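Local coordinates for protein monooxygenase (Agrobacterium tumefaciens, PDB 2I7G) that probably catalyses a flavin-dependent monooxygenation, as a TIM-barrel member of the bacterial luciferase-like family, at residues 254-259 against 305-310; 258-263 against 348-353; 27-32 against 69-74. All coordinates share one frame; numbering follows the deposited sequence. Where two conformers were deposited one is given.

Interaction 1: 254-259 against 305-310; sequences INVHGF and NLFLGE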
loop_
_atom_site.group_PDB
_atom_site.type_symbol
_atom_site.label_atom_id
_atom_site.label_comp_id
_atom_site.label_asym_id
_atom_site.label_seq_id
_atom_site.Cartn_x
_atom_site.Cartn_y
_atom_site.Cartn_z
ATOM N N ILE B 254 -20.123 -12.462 -11.561
ATOM C CA ILE B 254 -19.358 -13.494 -12.268
ATOM C C ILE B 254 -18.046 -12.888 -12.764
ATOM O O ILE B 254 -18.007 -11.734 -13.239
ATOM C CB ILE B 254 -20.156 -14.210 -13.382
ATOM C CG1 ILE B 254 -20.478 -13.254 -14.554
ATOM C CG2 ILE B 254 -21.436 -14.930 -12.780
ATOM C CD1 ILE B 254 -21.241 -13.927 -15.733
ATOM N N ASN B 255 -16.972 -13.660 -12.625
ATOM C CA ASN B 255 -15.626 -13.217 -12.978
ATOM C C ASN B 255 -15.180 -14.134 -14.123
ATOM O O ASN B 255 -15.063 -15.329 -13.929
ATOM C CB ASN B 255 -14.679 -13.435 -11.803
ATOM C CG ASN B 255 -14.969 -12.534 -10.614
ATOM O OD1 ASN B 255 -15.915 -11.757 -10.598
ATOM N ND2 ASN B 255 -14.130 -12.673 -9.582
ATOM N N VAL B 256 -14.963 -13.567 -15.302
ATOM C CA VAL B 256 -14.724 -14.367 -16.492
ATOM C C VAL B 256 -13.490 -13.853 -17.254
ATOM O O VAL B 256 -13.078 -12.679 -17.102
ATOM C CB VAL B 256 -15.961 -14.319 -17.444
ATOM C CG1 VAL B 256 -17.217 -14.703 -16.690
ATOM C CG2 VAL B 256 -16.150 -12.922 -18.100
ATOM N N HIS B 257 -12.956 -14.723 -18.104
ATOM C CA HIS B 257 -11.895 -14.329 -19.015
ATOM C C HIS B 257 -12.492 -13.972 -20.354
ATOM O O HIS B 257 -13.533 -14.510 -20.740
ATOM C CB HIS B 257 -10.882 -15.453 -19.165
ATOM C CG HIS B 257 -10.176 -15.769 -17.885
ATOM N ND1 HIS B 257 -10.368 -16.950 -17.197
ATOM C CD2 HIS B 257 -9.334 -15.026 -17.127
ATOM C CE1 HIS B 257 -9.643 -16.933 -16.088
ATOM N NE2 HIS B 257 -8.993 -15.789 -16.033
ATOM N N GLY B 258 -11.811 -13.089 -21.075
ATOM C CA GLY B 258 -12.282 -12.754 -22.422
ATOM C C GLY B 258 -11.552 -11.574 -23.020
ATOM O O GLY B 258 -10.485 -11.158 -22.534
ATOM N N PHE B 259 -12.094 -11.059 -24.120
ATOM C CA PHE B 259 -11.410 -9.956 -24.788
ATOM C C PHE B 259 -12.376 -9.317 -25.787
ATOM O O PHE B 259 -13.213 -10.007 -26.373
ATOM C CB PHE B 259 -10.150 -10.483 -25.494
ATOM C CG PHE B 259 -9.323 -9.410 -26.153
ATOM C CD1 PHE B 259 -8.854 -8.300 -25.428
ATOM C CD2 PHE B 259 -9.010 -9.513 -27.511
ATOM C CE1 PHE B 259 -8.093 -7.296 -26.063
ATOM C CE2 PHE B 259 -8.229 -8.500 -28.156
ATOM C CZ PHE B 259 -7.803 -7.401 -27.436
ATOM N N ASN B 305 -17.401 -20.399 -21.776
ATOM C CA ASN B 305 -16.999 -19.559 -20.653
ATOM C C ASN B 305 -16.157 -18.315 -21.027
ATOM O O ASN B 305 -15.957 -17.415 -20.186
ATOM C CB ASN B 305 -16.249 -20.413 -19.633
ATOM C CG ASN B 305 -15.019 -21.017 -20.231
ATOM O OD1 ASN B 305 -14.014 -20.381 -20.302
ATOM N ND2 ASN B 305 -15.132 -22.257 -20.736
ATOM N N LEU B 306 -15.686 -18.231 -22.273
ATOM C CA LEU B 306 -14.870 -17.069 -22.696
ATOM C C LEU B 306 -15.764 -16.002 -23.333
ATOM O O LEU B 306 -16.487 -16.291 -24.310
ATOM C CB LEU B 306 -13.794 -17.489 -23.699
ATOM C CG LEU B 306 -12.701 -18.429 -23.146
ATOM C CD1 LEU B 306 -11.657 -18.726 -24.258
ATOM C CD2 LEU B 306 -12.021 -17.770 -21.920
ATOM N N PHE B 307 -15.739 -14.789 -22.757
ATOM C CA PHE B 307 -16.586 -13.667 -23.202
ATOM C C PHE B 307 -15.740 -12.864 -24.191
ATOM O O PHE B 307 -14.962 -11.962 -23.811
ATOM C CB PHE B 307 -17.049 -12.851 -21.983
ATOM C CG PHE B 307 -18.189 -13.499 -21.266
ATOM C CD1 PHE B 307 -19.447 -12.917 -21.234
ATOM C CD2 PHE B 307 -17.981 -14.728 -20.609
ATOM C CE1 PHE B 307 -20.482 -13.543 -20.577
ATOM C CE2 PHE B 307 -19.025 -15.382 -19.952
ATOM C CZ PHE B 307 -20.275 -14.788 -19.944
ATOM N N LEU B 308 -15.859 -13.235 -25.466
ATOM C CA LEU B 308 -14.862 -12.782 -26.452
ATOM C C LEU B 308 -15.478 -12.460 -27.825
ATOM O O LEU B 308 -16.236 -13.271 -28.388
ATOM C CB LEU B 308 -13.816 -13.856 -26.625
ATOM C CG LEU B 308 -12.617 -13.494 -27.489
ATOM C CD1 LEU B 308 -11.382 -14.141 -26.937
ATOM C CD2 LEU B 308 -12.850 -13.917 -28.972
ATOM N N GLY B 309 -15.104 -11.309 -28.382
ATOM C CA GLY B 309 -15.577 -10.960 -29.728
ATOM C C GLY B 309 -15.704 -9.477 -29.936
ATOM O O GLY B 309 -15.188 -8.662 -29.140
ATOM N N GLU B 310 -16.392 -9.111 -31.028
ATOM C CA GLU B 310 -16.723 -7.697 -31.257
ATOM C C GLU B 310 -17.700 -7.211 -30.148
ATOM O O GLU B 310 -18.270 -8.037 -29.405
ATOM C CB GLU B 310 -17.346 -7.482 -32.648
ATOM C CG GLU B 310 -18.715 -8.152 -32.796
ATOM C CD GLU B 310 -19.415 -7.757 -34.120
ATOM O OE1 GLU B 310 -18.698 -7.313 -35.051
ATOM O OE2 GLU B 310 -20.658 -7.910 -34.208
HETATM O O HOH W 1 -13.966 -17.390 -18.262
#

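Interaction 2: 258-263 against 348-353; sequences GFIADT and IELYGT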
loop_
_atom_site.group_PDB
_atom_site.type_symbol
_atom_site.label_atom_id
_atom_site.label_comp_id
_atom_site.label_asym_id
_atom_site.label_seq_id
_atom_site.Cartn_x
_atom_site.Cartn_y
_atom_site.Cartn_z
ATOM N N GLY B 258 -11.811 -13.089 -21.075
ATOM C CA GLY B 258 -12.282 -12.754 -22.422
ATOM C C GLY B 258 -11.552 -11.574 -23.020
ATOM O O GLY B 258 -10.485 -11.158 -22.534
ATOM N N PHE B 259 -12.094 -11.059 -24.120
ATOM C CA PHE B 259 -11.410 -9.956 -24.788
ATOM C C PHE B 259 -12.376 -9.317 -25.787
ATOM O O PHE B 259 -13.213 -10.007 -26.373
ATOM C CB PHE B 259 -10.150 -10.483 -25.494
ATOM C CG PHE B 259 -9.323 -9.410 -26.153
ATOM C CD1 PHE B 259 -8.854 -8.300 -25.428
ATOM C CD2 PHE B 259 -9.010 -9.513 -27.511
ATOM C CE1 PHE B 259 -8.093 -7.296 -26.063
ATOM C CE2 PHE B 259 -8.229 -8.500 -28.156
ATOM C CZ PHE B 259 -7.803 -7.401 -27.436
ATOM N N ILE B 260 -12.277 -7.993 -25.922
ATOM C CA ILE B 260 -13.131 -7.256 -26.874
ATOM C C ILE B 260 -12.232 -6.585 -27.918
ATOM O O ILE B 260 -11.199 -5.987 -27.569
ATOM C CB ILE B 260 -13.991 -6.206 -26.126
ATOM C CG1 ILE B 260 -14.914 -6.887 -25.086
ATOM C CG2 ILE B 260 -14.780 -5.354 -27.120
ATOM C CD1 ILE B 260 -15.309 -5.998 -23.924
ATOM N N ALA B 261 -12.606 -6.676 -29.196
ATOM C CA ALA B 261 -11.848 -5.986 -30.236
ATOM C C ALA B 261 -12.825 -5.520 -31.301
ATOM O O ALA B 261 -14.041 -5.718 -31.168
ATOM C CB ALA B 261 -10.741 -6.911 -30.872
ATOM N N ASP B 262 -12.298 -4.892 -32.341
ATOM C CA ASP B 262 -13.165 -4.245 -33.315
ATOM C C ASP B 262 -13.957 -5.264 -34.130
ATOM O O ASP B 262 -15.019 -4.918 -34.681
ATOM C CB ASP B 262 -12.340 -3.348 -34.220
ATOM C CG ASP B 262 -11.971 -2.032 -33.514
ATOM O OD1 ASP B 262 -12.851 -1.130 -33.477
ATOM O OD2 ASP B 262 -10.843 -1.909 -32.963
ATOM N N THR B 263 -13.402 -6.475 -34.267
ATOM C CA THR B 263 -14.122 -7.571 -34.932
ATOM C C THR B 263 -13.915 -8.836 -34.105
ATOM O O THR B 263 -12.969 -8.930 -33.284
ATOM C CB THR B 263 -13.647 -7.879 -36.369
ATOM O OG1 THR B 263 -12.349 -8.491 -36.328
ATOM C CG2 THR B 263 -13.596 -6.594 -37.289
ATOM N N ILE B 348 -10.436 -1.886 -23.709
ATOM C CA ILE B 348 -11.046 -1.144 -22.599
ATOM C C ILE B 348 -11.949 -0.027 -23.143
ATOM O O ILE B 348 -13.106 0.178 -22.677
ATOM C CB ILE B 348 -9.985 -0.564 -21.661
ATOM C CG1 ILE B 348 -9.345 -1.696 -20.816
ATOM C CG2 ILE B 348 -10.623 0.430 -20.673
ATOM C CD1 ILE B 348 -8.047 -1.249 -20.102
ATOM N N GLU B 349 -11.433 0.709 -24.126
ATOM C CA GLU B 349 -12.233 1.729 -24.802
ATOM C C GLU B 349 -13.537 1.152 -25.354
ATOM O O GLU B 349 -14.613 1.689 -25.089
ATOM C CB GLU B 349 -11.434 2.421 -25.915
ATOM C CG GLU B 349 -12.308 3.346 -26.763
ATOM C CD GLU B 349 -11.748 4.760 -26.931
ATOM O OE1 GLU B 349 -11.363 5.398 -25.917
ATOM O OE2 GLU B 349 -11.744 5.255 -28.079
ATOM N N LEU B 350 -13.443 0.055 -26.104
ATOM C CA LEU B 350 -14.652 -0.595 -26.664
ATOM C C LEU B 350 -15.594 -1.106 -25.579
ATOM O O LEU B 350 -16.829 -1.005 -25.702
ATOM C CB LEU B 350 -14.264 -1.718 -27.624
ATOM C CG LEU B 350 -13.618 -1.241 -28.931
ATOM C CD1 LEU B 350 -13.096 -2.479 -29.644
ATOM C CD2 LEU B 350 -14.594 -0.419 -29.832
ATOM N N TYR B 351 -15.014 -1.662 -24.515
ATOM C CA TYR B 351 -15.793 -2.130 -23.360
ATOM C C TYR B 351 -16.646 -0.975 -22.764
ATOM O O TYR B 351 -17.879 -1.105 -22.620
ATOM C CB TYR B 351 -14.823 -2.748 -22.338
ATOM C CG TYR B 351 -15.441 -3.524 -21.196
ATOM C CD1 TYR B 351 -16.793 -3.926 -21.213
ATOM C CD2 TYR B 351 -14.654 -3.857 -20.080
ATOM C CE1 TYR B 351 -17.342 -4.659 -20.120
ATOM C CE2 TYR B 351 -15.188 -4.608 -19.003
ATOM C CZ TYR B 351 -16.518 -4.992 -19.031
ATOM O OH TYR B 351 -17.027 -5.725 -17.983
ATOM N N GLY B 352 -16.017 0.160 -22.459
ATOM C CA GLY B 352 -16.742 1.272 -21.818
ATOM C C GLY B 352 -17.670 2.006 -22.763
ATOM O O GLY B 352 -18.765 2.438 -22.362
ATOM N N THR B 353 -17.278 2.140 -24.026
ATOM C CA THR B 353 -18.034 3.007 -24.931
ATOM C C THR B 353 -19.082 2.284 -25.783
ATOM O O THR B 353 -20.036 2.928 -26.256
ATOM C CB THR B 353 -17.120 3.870 -25.839
ATOM O OG1 THR B 353 -16.467 3.019 -26.800
ATOM C CG2 THR B 353 -16.093 4.620 -24.977
#

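Interaction 3: 27-32 against 69-74; sequences YTFADV and GEHHRP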
loop_
_atom_site.group_PDB
_atom_site.type_symbol
_atom_site.label_atom_id
_atom_site.label_comp_id
_atom_site.label_asym_id
_atom_site.label_seq_id
_atom_site.Cartn_x
_atom_site.Cartn_y
_atom_site.Cartn_z
ATOM N N TYR B 27 -10.785 -6.945 -14.285
ATOM C CA TYR B 27 -9.739 -7.324 -13.295
ATOM C C TYR B 27 -8.512 -7.867 -13.989
ATOM O O TYR B 27 -8.617 -8.350 -15.121
ATOM C CB TYR B 27 -10.263 -8.239 -12.190
ATOM C CG TYR B 27 -10.601 -9.663 -12.583
ATOM C CD1 TYR B 27 -9.853 -10.738 -12.078
ATOM C CD2 TYR B 27 -11.672 -9.941 -13.444
ATOM C CE1 TYR B 27 -10.177 -12.051 -12.409
ATOM C CE2 TYR B 27 -11.988 -11.263 -13.806
ATOM C CZ TYR B 27 -11.223 -12.303 -13.288
ATOM O OH TYR B 27 -11.542 -13.600 -13.627
ATOM N N THR B 28 -7.353 -7.817 -13.329
ATOM C CA THR B 28 -6.125 -8.357 -13.930
ATOM C C THR B 28 -5.194 -8.763 -12.791
ATOM O O THR B 28 -5.357 -8.279 -11.638
ATOM C CB THR B 28 -5.458 -7.352 -14.920
ATOM O OG1 THR B 28 -4.255 -7.905 -15.506
ATOM C CG2 THR B 28 -5.080 -6.053 -14.201
ATOM N N PHE B 29 -4.217 -9.598 -13.152
ATOM C CA PHE B 29 -3.157 -10.015 -12.266
ATOM C C PHE B 29 -1.854 -9.273 -12.556
ATOM O O PHE B 29 -0.865 -9.443 -11.797
ATOM C CB PHE B 29 -2.920 -11.539 -12.384
ATOM C CG PHE B 29 -4.130 -12.381 -12.028
ATOM C CD1 PHE B 29 -5.166 -11.861 -11.248
ATOM C CD2 PHE B 29 -4.216 -13.705 -12.467
ATOM C CE1 PHE B 29 -6.273 -12.648 -10.884
ATOM C CE2 PHE B 29 -5.302 -14.498 -12.142
ATOM C CZ PHE B 29 -6.358 -13.979 -11.355
ATOM N N ALA B 30 -1.865 -8.474 -13.642
ATOM C CA ALA B 30 -0.717 -7.662 -14.039
ATOM C C ALA B 30 0.485 -8.580 -14.307
ATOM O O ALA B 30 1.548 -8.464 -13.684
ATOM C CB ALA B 30 -0.397 -6.612 -12.954
ATOM N N ASP B 31 0.286 -9.486 -15.261
ATOM C CA ASP B 31 1.321 -10.393 -15.799
ATOM C C ASP B 31 2.480 -9.593 -16.383
ATOM O O ASP B 31 2.285 -8.550 -17.006
ATOM C CB ASP B 31 0.691 -11.254 -16.915
ATOM C CG ASP B 31 -0.680 -11.862 -16.510
ATOM O OD1 ASP B 31 -0.904 -13.055 -16.800
ATOM O OD2 ASP B 31 -1.530 -11.177 -15.889
ATOM N N VAL B 32 3.683 -10.117 -16.187
ATOM C CA VAL B 32 4.884 -9.623 -16.826
ATOM C C VAL B 32 5.642 -10.767 -17.532
ATOM O O VAL B 32 5.412 -11.970 -17.284
ATOM C CB VAL B 32 5.832 -8.890 -15.816
ATOM C CG1 VAL B 32 5.095 -7.667 -15.210
ATOM C CG2 VAL B 32 6.312 -9.835 -14.695
ATOM N N GLY B 69 -5.406 -8.633 -8.676
ATOM C CA GLY B 69 -5.186 -9.857 -7.898
ATOM C C GLY B 69 -3.797 -9.948 -7.313
ATOM O O GLY B 69 -2.835 -9.378 -7.842
ATOM N N GLU B 70 -3.705 -10.650 -6.182
ATOM C CA GLU B 70 -2.429 -10.853 -5.483
ATOM C C GLU B 70 -1.777 -12.152 -5.943
ATOM O O GLU B 70 -2.394 -13.212 -5.857
ATOM C CB GLU B 70 -2.716 -10.989 -3.976
ATOM C CG GLU B 70 -1.464 -11.262 -3.109
ATOM C CD GLU B 70 -1.783 -11.577 -1.638
ATOM O OE1 GLU B 70 -2.973 -11.460 -1.211
ATOM O OE2 GLU B 70 -0.824 -11.963 -0.935
ATOM N N HIS B 71 -0.532 -12.070 -6.394
ATOM C CA HIS B 71 0.300 -13.253 -6.722
ATOM C C HIS B 71 1.736 -13.097 -6.227
ATOM O O HIS B 71 2.173 -11.977 -5.975
ATOM C CB HIS B 71 0.284 -13.533 -8.228
ATOM C CG HIS B 71 -1.068 -13.971 -8.707
ATOM N ND1 HIS B 71 -1.423 -15.304 -8.853
ATOM C CD2 HIS B 71 -2.173 -13.250 -8.997
ATOM C CE1 HIS B 71 -2.696 -15.373 -9.216
ATOM N NE2 HIS B 71 -3.171 -14.143 -9.317
ATOM N N HIS B 72 2.450 -14.236 -6.077
ATOM C CA HIS B 72 3.806 -14.269 -5.527
ATOM C C HIS B 72 4.708 -15.103 -6.444
ATOM O O HIS B 72 5.176 -16.196 -6.077
ATOM C CB HIS B 72 3.766 -14.807 -4.087
ATOM C CG HIS B 72 2.992 -13.916 -3.173
ATOM N ND1 HIS B 72 3.572 -12.851 -2.518
ATOM C CD2 HIS B 72 1.676 -13.893 -2.840
ATOM C CE1 HIS B 72 2.655 -12.224 -1.801
ATOM N NE2 HIS B 72 1.489 -12.826 -1.996
ATOM N N ARG B 73 4.952 -14.579 -7.644
ATOM C CA ARG B 73 5.663 -15.331 -8.685
ATOM C C ARG B 73 6.363 -14.357 -9.624
ATOM O O ARG B 73 5.916 -13.215 -9.775
ATOM C CB ARG B 73 4.654 -16.156 -9.479
ATOM C CG ARG B 73 4.406 -17.489 -8.886
ATOM C CD ARG B 73 3.316 -18.233 -9.611
ATOM N NE ARG B 73 3.307 -18.029 -11.059
ATOM C CZ ARG B 73 2.854 -18.939 -11.905
ATOM N NH1 ARG B 73 2.424 -20.104 -11.431
ATOM N NH2 ARG B 73 2.832 -18.699 -13.213
ATOM N N PRO B 74 7.456 -14.795 -10.263
ATOM C CA PRO B 74 8.175 -13.844 -11.109
ATOM C C PRO B 74 7.350 -13.322 -12.272
ATOM O O PRO B 74 7.677 -12.275 -12.800
ATOM C CB PRO B 74 9.410 -14.646 -11.617
ATOM C CG PRO B 74 9.101 -16.075 -11.343
ATOM C CD PRO B 74 8.098 -16.127 -10.211
HETATM O O HOH W 2 -0.876 -10.532 -9.454
#

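Interaction 1: 254-259 against 305-310
Phe-259 and Phe-307 are joined through parallel backbones, strand 254-259 running beside the short strand 307-309 with axes 4.5 Å apart and only 6° between their directions. Phe-307 straddles its bridge partner Gly-258, bonding the residue before it and the residue after it, as parallel pairing requires: its N gives a hydrogen bond to His-257 O (3.0 Å), lying in that carbonyl's plane, and its O receives Phe-259 N (3.0 Å) from a more bent position. Phe-259 O then accepts Gly-309 N almost in line with its C=O. Gly-258 CA lies 3.1 Å from Phe-307 O, and a CB there would collide with that oxygen, so glycine suits the close approach. One step before the direct pairing, a water joins the backbones, accepting from His-257 N and donating to Asn-305 O.

Strand 252-260 belongs to the parallel barrel sheet, where it also pairs with strands 217-220 and 329-333; strand 307-309 is a short addition to its C-terminal part. Phe-307 lies against the aliphatic branches of Val-256, the two side chains crossing at about a right angle. Beta-branched valine sets CG2 3.6 Å from Phe-307 CD2 and CG1 by CE2, two adjacent ring atoms, approaching obliquely, while Lys-317 makes a cation-pi contact with the same ring. Leu-308 points to the opposite face of the sheet; with CG anti to the backbone N (chi1 -173°), its CD1 comes 4.1 Å from Phe-259 CB, and both residues pack on helix 264-272, at Ala-267. Leu-306 CD2 reaches His-257 CB, whose imidazole ND1 is hydrogen-bonded to Arg-286.

Interaction 2: 258-263 against 348-353
Leu-350 and Tyr-351, consecutive residues of helix 341-363, receive the end of strand 252-260 and the turn after it through apolar side chains, with no hydrogen bond between the two segments. Ahead of them, Ile-348 turns away from 258-263 to pack on Leu-26 and Met-334.

Leu-350 meets three residues in a row. Its CB lies 3.7 Å from Ile-260 CG2, the two side chains sliding past each other in opposite directions. Farther out, Leu-350 CD1 rests against the backbone, 3.5 Å from Ala-261 C, and both methyls lie against the carboxylate of Asp-262, with Leu-350 CD2 4.1 Å from Asp-262 OD1 and the side chains crossing at about a right angle. A branched leucine suits this place because its stem and its methyls serve separate neighbours. The carboxylate finds its polar partner on the same helix, in a salt bridge from Asp-262 OD1 to Arg-346.

This is a barrel strand packed against an outer helix, the alpha/beta layering of the TIM barrel, and here the helix is the last of the chain. Tyr-351 leaves it with CG anti to the backbone N (chi1 -169°), crossing Ile-260 at about a right angle. Ile-260 CD1 nestles 3.6 Å from Tyr-351 CB and about equally near CG and CD1, approaching the ring obliquely. The longer branch of isoleucine thus reaches the CB-CG stem of the tyrosine, whose side chain packs against strands 329-333 and 23-28 and is hydrogen-bonded through OH to Gly-25 O.

Thr-353 closes the segment on its own helix: both its N and OG1 donate to Glu-349 O, each at 2.9 Å, OG1 from above the carbonyl plane.

Interaction 3: 27-32 against 69-74
Phe-29 lies against His-71 where two loops leave neighbouring parallel strands, 23-28 and 65-68, at the C-terminal mouth of the TIM barrel, the end at which enzymes of this fold carry their active sites. Gly-69 N to Thr-28 O, a hydrogen bond of 3.0 Å, joins the backbones just where the strands end. Thr-28 suits the strand end because its OG1 accepts from Ala-30 N in an ST turn; that hydroxyl is also bonded to Ala-335 O.

From CB outward, Phe-29 follows the imidazole. Its CB is 3.9 Å from His-71 CD2, and CG comes nearer, 3.4 Å from His-71 NE2. The ring then divides: CD1 passes Gly-69 CA, where a CB would strike the phenyl, so glycine is fitting, while CD2 makes the nearest approach to His-71 NE2, at 3.3 Å. CE1, CE2 and CZ all stay close to His-71 NE2 too, because this nitrogen sits 3.2 Å above the plane of the Phe-29 ring, over its centre. The ring planes are inclined at 48°, an oblique meeting. His-71 CG is anti to its carbonyl carbon (chi1 -67°), which brings the imidazole over that face of the phenyl, and Tyr-76 also meets the imidazole.

Glu-70 points away from this pair; its OE2 accepts from His-72 NE2 with its anti lone pair, and Arg-111 of the second subunit makes a salt bridge to the same OE2; the loop therefore belongs to the dimer interface. At the far end, Val-32 CG2 touches Pro-74 O at 3.4 Å.

From the N terminus, interaction 3 comes first: it closes the loop through helix 40-60 and strand 65-68, tying the ends of two adjacent barrel strands. After it closes, the chain passes through the middle strands of the barrel before interactions 1 and 2 open from strand 252-260. Interaction 1 closes a mainly helical excursion, and interaction 2 encloses most of that loop, beginning on the shared residues Gly-258 and Phe-259 and ending in the final helix. The two touch through a probable hydrogen bond from Ala-261 N to Gly-309 O. Interaction 3 meets interaction 1 where Tyr-27 packs on Asn-255 and His-257; it lies about 7 Å from interaction 2 at the nearest atoms.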